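Side-chain contacts in protein ACDH-11, isoform b (Caenorhabditis elegans, PDB 4Y9J), which belongs to the acyl-CoA dehydrogenase family and binds flavin-adenine dinucleotide in a four-chain assembly: residues I259-E262 / S263-N267; K360-V363 / D364-S368; L570-E573 / W574-S577. All blocks are in the same frame, centred on the assembly; numbering follows the deposited sequence.

Interaction 1 (I259-E262 / S263-N267)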
# COMPACT_ATOMS: atom_id res chain seq x y z
N ILE B 259 0.02 -7.94 29.70
CA ILE B 259 -0.00 -6.90 28.67
C ILE B 259 -1.45 -6.38 28.55
O ILE B 259 -1.69 -5.17 28.37
CB ILE B 259 0.58 -7.43 27.37
CG1 ILE B 259 2.07 -7.74 27.60
CG2 ILE B 259 0.45 -6.42 26.22
CD1 ILE B 259 2.79 -8.29 26.36
N ARG B 260 -2.41 -7.28 28.67
CA ARG B 260 -3.84 -6.95 28.51
C ARG B 260 -4.61 -7.43 29.70
O ARG B 260 -4.26 -8.43 30.30
CB ARG B 260 -4.42 -7.55 27.22
CG ARG B 260 -3.78 -6.96 25.96
CD ARG B 260 -4.24 -7.59 24.60
NE ARG B 260 -3.47 -6.96 23.53
CZ ARG B 260 -2.20 -7.25 23.20
NH1 ARG B 260 -1.52 -8.28 23.75
NH2 ARG B 260 -1.60 -6.49 22.26
N ASP B 261 -5.64 -6.68 30.06
CA ASP B 261 -6.44 -6.97 31.24
C ASP B 261 -7.50 -8.03 30.89
O ASP B 261 -7.48 -8.57 29.77
CB ASP B 261 -7.06 -5.67 31.79
CG ASP B 261 -8.26 -5.15 30.94
OD1 ASP B 261 -8.69 -5.75 29.89
OD2 ASP B 261 -8.78 -4.11 31.37
N GLU B 262 -8.40 -8.34 31.80
CA GLU B 262 -9.45 -9.35 31.49
C GLU B 262 -10.52 -8.99 30.38
O GLU B 262 -11.11 -9.88 29.78
CB GLU B 262 -10.09 -9.94 32.76
CG GLU B 262 -9.94 -9.17 34.07
CD GLU B 262 -10.68 -9.88 35.24
OE1 GLU B 262 -10.40 -11.10 35.49
OE2 GLU B 262 -11.54 -9.25 35.93
N SER B 263 -10.71 -7.70 30.06
CA SER B 263 -11.52 -7.27 28.88
C SER B 263 -10.75 -7.26 27.57
O SER B 263 -11.28 -6.98 26.51
CB SER B 263 -12.03 -5.86 29.12
OG SER B 263 -12.63 -5.75 30.40
N GLY B 264 -9.46 -7.53 27.62
CA GLY B 264 -8.67 -7.50 26.37
C GLY B 264 -8.11 -6.12 26.08
O GLY B 264 -7.54 -5.89 25.01
N ASN B 265 -8.25 -5.22 27.06
CA ASN B 265 -7.74 -3.86 26.96
C ASN B 265 -6.31 -3.80 27.43
O ASN B 265 -5.92 -4.50 28.36
CB ASN B 265 -8.54 -2.92 27.83
CG ASN B 265 -10.00 -2.83 27.44
OD1 ASN B 265 -10.36 -2.86 26.29
ND2 ASN B 265 -10.82 -2.76 28.41
N LEU B 266 -5.52 -2.93 26.81
CA LEU B 266 -4.15 -2.73 27.26
C LEU B 266 -4.03 -2.29 28.70
O LEU B 266 -4.78 -1.48 29.22
CB LEU B 266 -3.40 -1.75 26.32
CG LEU B 266 -3.11 -2.40 24.99
CD1 LEU B 266 -2.67 -1.38 23.96
CD2 LEU B 266 -2.02 -3.44 25.19
N ASN B 267 -3.05 -2.88 29.38
CA ASN B 267 -2.81 -2.59 30.77
C ASN B 267 -1.93 -1.31 30.96
O ASN B 267 -0.76 -1.44 31.13
CB ASN B 267 -2.18 -3.84 31.48
CG ASN B 267 -1.64 -3.58 32.88
OD1 ASN B 267 -2.06 -2.70 33.61
ND2 ASN B 267 -0.65 -4.38 33.25

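Interaction 2 (K360-V363 / D364-S368)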
# COMPACT_ATOMS: atom_id res chain seq x y z
N LYS B 360 33.76 -24.14 2.17
CA LYS B 360 34.21 -23.30 3.26
C LYS B 360 33.05 -22.85 4.18
O LYS B 360 33.21 -22.82 5.40
CB LYS B 360 35.00 -22.05 2.73
CG LYS B 360 35.34 -21.01 3.79
CD LYS B 360 36.31 -21.54 4.87
CE LYS B 360 36.99 -20.46 5.79
NZ LYS B 360 37.34 -21.03 7.17
N MET B 361 31.90 -22.48 3.60
CA MET B 361 30.69 -22.16 4.38
C MET B 361 30.25 -23.34 5.25
O MET B 361 29.88 -23.14 6.41
CB MET B 361 29.54 -21.74 3.46
CG MET B 361 29.90 -20.50 2.61
SD MET B 361 28.85 -20.22 1.17
CE MET B 361 27.21 -20.17 1.76
N GLU B 362 30.32 -24.54 4.70
CA GLU B 362 29.98 -25.72 5.42
C GLU B 362 30.92 -25.99 6.61
O GLU B 362 30.46 -26.32 7.67
CB GLU B 362 29.89 -26.89 4.45
CG GLU B 362 29.51 -28.16 5.16
CD GLU B 362 28.09 -28.13 5.69
OE1 GLU B 362 27.27 -27.38 5.15
OE2 GLU B 362 27.82 -28.86 6.66
N VAL B 363 32.22 -25.83 6.43
CA VAL B 363 33.21 -26.04 7.49
C VAL B 363 32.95 -25.08 8.67
O VAL B 363 32.91 -25.48 9.83
CB VAL B 363 34.64 -25.79 6.94
CG1 VAL B 363 35.68 -25.66 8.06
CG2 VAL B 363 35.06 -26.86 5.96
N ASP B 364 32.71 -23.80 8.35
CA ASP B 364 32.51 -22.79 9.38
C ASP B 364 31.17 -23.02 10.12
O ASP B 364 31.08 -22.78 11.30
CB ASP B 364 32.55 -21.38 8.76
CG ASP B 364 33.98 -20.91 8.40
OD1 ASP B 364 34.98 -21.49 8.90
OD2 ASP B 364 34.05 -19.89 7.64
N THR B 365 30.16 -23.50 9.42
CA THR B 365 28.83 -23.71 9.96
C THR B 365 28.88 -24.94 10.91
O THR B 365 28.27 -24.91 11.93
CB THR B 365 27.83 -23.95 8.82
OG1 THR B 365 27.69 -22.72 8.03
CG2 THR B 365 26.51 -24.31 9.35
N ARG B 366 29.61 -25.99 10.52
CA ARG B 366 29.69 -27.17 11.35
C ARG B 366 30.34 -26.86 12.69
O ARG B 366 29.91 -27.37 13.72
CB ARG B 366 30.41 -28.29 10.66
CG ARG B 366 29.65 -28.86 9.51
CD ARG B 366 30.30 -30.11 8.98
NE ARG B 366 29.71 -30.62 7.75
CZ ARG B 366 29.93 -31.85 7.30
NH1 ARG B 366 30.73 -32.72 7.95
NH2 ARG B 366 29.35 -32.21 6.17
N GLY B 367 31.37 -26.03 12.69
CA GLY B 367 32.06 -25.69 13.95
C GLY B 367 31.10 -24.99 14.94
O GLY B 367 31.00 -25.32 16.11
N SER B 368 30.41 -24.02 14.44
CA SER B 368 29.45 -23.30 15.29
C SER B 368 28.23 -24.15 15.73
O SER B 368 27.68 -24.00 16.78
CB SER B 368 29.01 -22.02 14.63
OG SER B 368 30.11 -21.22 14.56

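Interaction 3 (L570-E573 / W574-S577)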
# COMPACT_ATOMS: atom_id res chain seq x y z
N LEU B 570 45.48 -12.46 17.44
CA LEU B 570 45.61 -11.61 18.60
C LEU B 570 47.10 -11.44 18.90
O LEU B 570 47.84 -12.42 19.03
CB LEU B 570 44.88 -12.25 19.77
CG LEU B 570 44.88 -11.56 21.12
CD1 LEU B 570 44.19 -10.21 21.08
CD2 LEU B 570 44.24 -12.48 22.17
N ARG B 571 47.54 -10.19 18.99
CA ARG B 571 48.92 -9.91 19.23
C ARG B 571 49.04 -9.01 20.40
O ARG B 571 48.17 -8.21 20.66
CB ARG B 571 49.58 -9.22 18.05
CG ARG B 571 49.23 -9.84 16.71
CD ARG B 571 50.18 -9.43 15.60
NE ARG B 571 49.67 -10.00 14.38
CZ ARG B 571 50.06 -9.69 13.14
NH1 ARG B 571 50.99 -8.79 12.93
NH2 ARG B 571 49.46 -10.27 12.10
N TRP B 572 50.17 -9.12 21.06
CA TRP B 572 50.41 -8.38 22.26
C TRP B 572 50.32 -6.88 22.02
O TRP B 572 49.69 -6.18 22.78
CB TRP B 572 51.75 -8.79 22.89
CG TRP B 572 52.07 -7.97 24.04
CD1 TRP B 572 53.18 -7.22 24.20
CD2 TRP B 572 51.28 -7.77 25.22
NE1 TRP B 572 53.15 -6.57 25.39
CE2 TRP B 572 51.98 -6.87 26.04
CE3 TRP B 572 50.07 -8.27 25.67
CZ2 TRP B 572 51.51 -6.45 27.29
CZ3 TRP B 572 49.58 -7.84 26.91
CH2 TRP B 572 50.30 -6.93 27.69
N GLU B 573 50.91 -6.39 20.92
CA GLU B 573 50.85 -4.95 20.65
C GLU B 573 49.45 -4.39 20.46
O GLU B 573 49.23 -3.18 20.66
CB GLU B 573 51.75 -4.55 19.47
CG GLU B 573 51.37 -5.19 18.16
CD GLU B 573 52.04 -6.53 17.94
OE1 GLU B 573 52.50 -7.16 18.93
OE2 GLU B 573 52.05 -6.95 16.76
N TRP B 574 48.46 -5.24 20.15
CA TRP B 574 47.11 -4.73 20.08
C TRP B 574 46.51 -4.31 21.42
O TRP B 574 45.49 -3.59 21.49
CB TRP B 574 46.19 -5.70 19.32
CG TRP B 574 46.71 -6.06 17.93
CD1 TRP B 574 47.67 -5.41 17.25
CD2 TRP B 574 46.26 -7.12 17.06
NE1 TRP B 574 47.88 -5.99 16.02
CE2 TRP B 574 47.00 -7.02 15.86
CE3 TRP B 574 45.24 -8.11 17.15
CZ2 TRP B 574 46.85 -7.90 14.80
CZ3 TRP B 574 45.07 -8.99 16.07
CH2 TRP B 574 45.89 -8.88 14.91
N PHE B 575 47.10 -4.80 22.50
CA PHE B 575 46.66 -4.44 23.84
C PHE B 575 47.13 -3.04 24.28
O PHE B 575 46.65 -2.49 25.29
CB PHE B 575 47.24 -5.47 24.86
CG PHE B 575 46.56 -6.84 24.84
CD1 PHE B 575 46.82 -7.76 23.83
CD2 PHE B 575 45.74 -7.25 25.90
CE1 PHE B 575 46.24 -9.02 23.85
CE2 PHE B 575 45.15 -8.51 25.90
CZ PHE B 575 45.42 -9.40 24.90
N ALA B 576 48.10 -2.46 23.59
CA ALA B 576 48.77 -1.29 24.13
C ALA B 576 47.90 -0.06 24.03
O ALA B 576 47.17 0.10 23.10
CB ALA B 576 50.09 -1.07 23.42
N SER B 577 47.96 0.79 25.04
CA SER B 577 47.18 2.02 25.08
C SER B 577 47.59 3.00 23.98
O SER B 577 46.75 3.75 23.47
CB SER B 577 47.32 2.72 26.44
OG SER B 577 46.48 2.08 27.41

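Interaction 1 (I259-E262 / S263-N267)
A chi1 of 75° puts CG of Asp261 between its own backbone N and carbonyl carbon, and this folds the carboxylate back over the turn toward Ser263 and Asn265. OD1 does the work. It accepts the backbone N of Asn265 at 2.9 Å, a donor that comes from above the carboxylate plane, 48° out of it. A weak, strongly bent bond from Ser263 N to the same OD1 gives the geometry of an Asx turn. Asn265 runs alongside the aspartate and points the same way, its CB 3.5 Å from OD1, with the amide turned 53° from the carboxylate. The backbone beneath is a type I turn with a G1 bulge, a small hairpin in the loop that runs from strand 252-258 to strand 269-274 in the middle domain, with one bridge between Arg260 and Leu266. Glu262, Ser263, Gly264 and Asn265 are exposed at the tip. Gly264, at positive phi, takes the first bulge position; its N donates to Asp261 O, and Asp261 N to Asn265 O at 2.8 Å. The bond from Asn267 N to Ile259 O, also 2.8 Å, closes the hairpin at its base. Near this end the apolar side chains join in. CD2 of Leu266 packs against CG2 of Ile259 at 4.0 Å and sits over one face of the Arg260 guanidinium. The extended Arg260 chain lies beside the leucine, CD passing 3.7 Å from Gly264 O, which sits at the guanidinium edge. NH2 of Arg260 donates beyond the hairpin to Val227 O, while ND2 of Asn267 is held by Lys258 O and Ile294 O.

Interaction 2 (K360-V363 / D364-S368)
Two salt bridges, Lys360 with Asp364 and Glu362 with Arg366, link side chains four residues apart, and in both the partners cross obliquely instead of running parallel. Glu362 presents its carboxylate almost square to the Arg366 guanidinium, the planes 83° apart. OE2 of Glu362 uses its anti lone pair, the one away from OE1, and receives Arg366 NE-H at 2.8 Å in a nearly straight bond, OE2 lying close to the guanidinium plane. A bend at chi2 of the glutamate (68°) curls the carboxylate round to the arginine, whose chain rises extended from CG to NE; OE2 also lies 3.4 Å from Arg366 CG. This use of NE leaves the two terminal nitrogens for other partners: NH2 forms a salt bridge with Asp589 of the second subunit, and NH1 a hydrogen bond with Ser553. OE1 of Glu362 in turn pairs with Arg328, so the buried carboxylate lies between two arginines, which would probably favour its charged form. All of this is built on one stretch of helix 352-383, in the helical C-terminal domain of the acyl-CoA dehydrogenase fold, with regular i+4 to i bonds such as Arg366 N to Glu362 O at 3.0 Å. The second pair is more exposed. Lys360 NZ approaches Asp364 OD1 from the syn side, 25° out of the carboxylate plane, at 3.0 Å, and stands 3.5 Å from OD2. Its CE brushes OD2 at 3.5 Å, so the lysine tip lies along the carboxylate. NZ also donates to Gln565 OE1.

Interaction 3 (L570-E573 / W574-S577)
Leu570, Arg571 and Trp572 receive the aromatic rings of Trp574 and Phe575 in a compact run of turns within the helical C-terminal region, on the loop from helix 552-563 to helix 577-587. Three successive i+3 to i backbone bonds define it, from Trp574 N to Arg571 O, Phe575 N to Trp572 O and Ala576 N to Glu573 O, each donor well above the carbonyl plane. The dense part surrounds the buried Phe575 and Trp574. CZ3 of Trp572 stands over one face of the Phe575 ring, 3.8 Å from CG, the two ring planes inclined at 31°. CD1 of Leu570 meets CE1 of the phenylalanine at 3.6 Å, the two side chains crossing at about a right angle. Ala509 and Leu505 of helix 486-512 continue this packing, Ala509 against Phe575 and Leu505 against Leu570 and Trp572. CZ3 of Trp574 touches CA of Leu570 at 3.7 Å, and His526 meets the indole. Arg571 stretches across the same indole, its guanidinium tilted 22° from the ring plane. Close to its root, CG of Arg571 makes a CH-pi contact, 3.7 Å from the centroid of the six-membered ring of Trp574; at the far end NH1 donates to Cys563 O of the second subunit. The periphery is looser. Trp572 is partly exposed, and Lys508 makes a cation-pi contact with it. Ala576, also partly exposed, rests its CB 3.6 Å from Glu573 O. Glu573 is exposed, and its CG passes alongside CD1 of Trp574 at 3.8 Å, the carboxylate turned 75° from the indole.

Overall arrangement
The three contacts follow one another along the chain, each in a different family region. Interaction 1 is a surface hairpin of the beta-rich middle domain, on the opposite side of the chain's centre from the other two; its centre lies 46 Å from that of interaction 2 and 55 Å from that of interaction 3. Interaction 2 sits inside helix 352-383, and interaction 3 lies 29 Å away, centre to centre, in the loop before helix 577-587. None touches another. Interactions 2 and 3 nevertheless both reach the second subunit: Arg366 and Arg571, which make the local contacts, also bond to that subunit, whereas residues 259-267 meet no other protein chain.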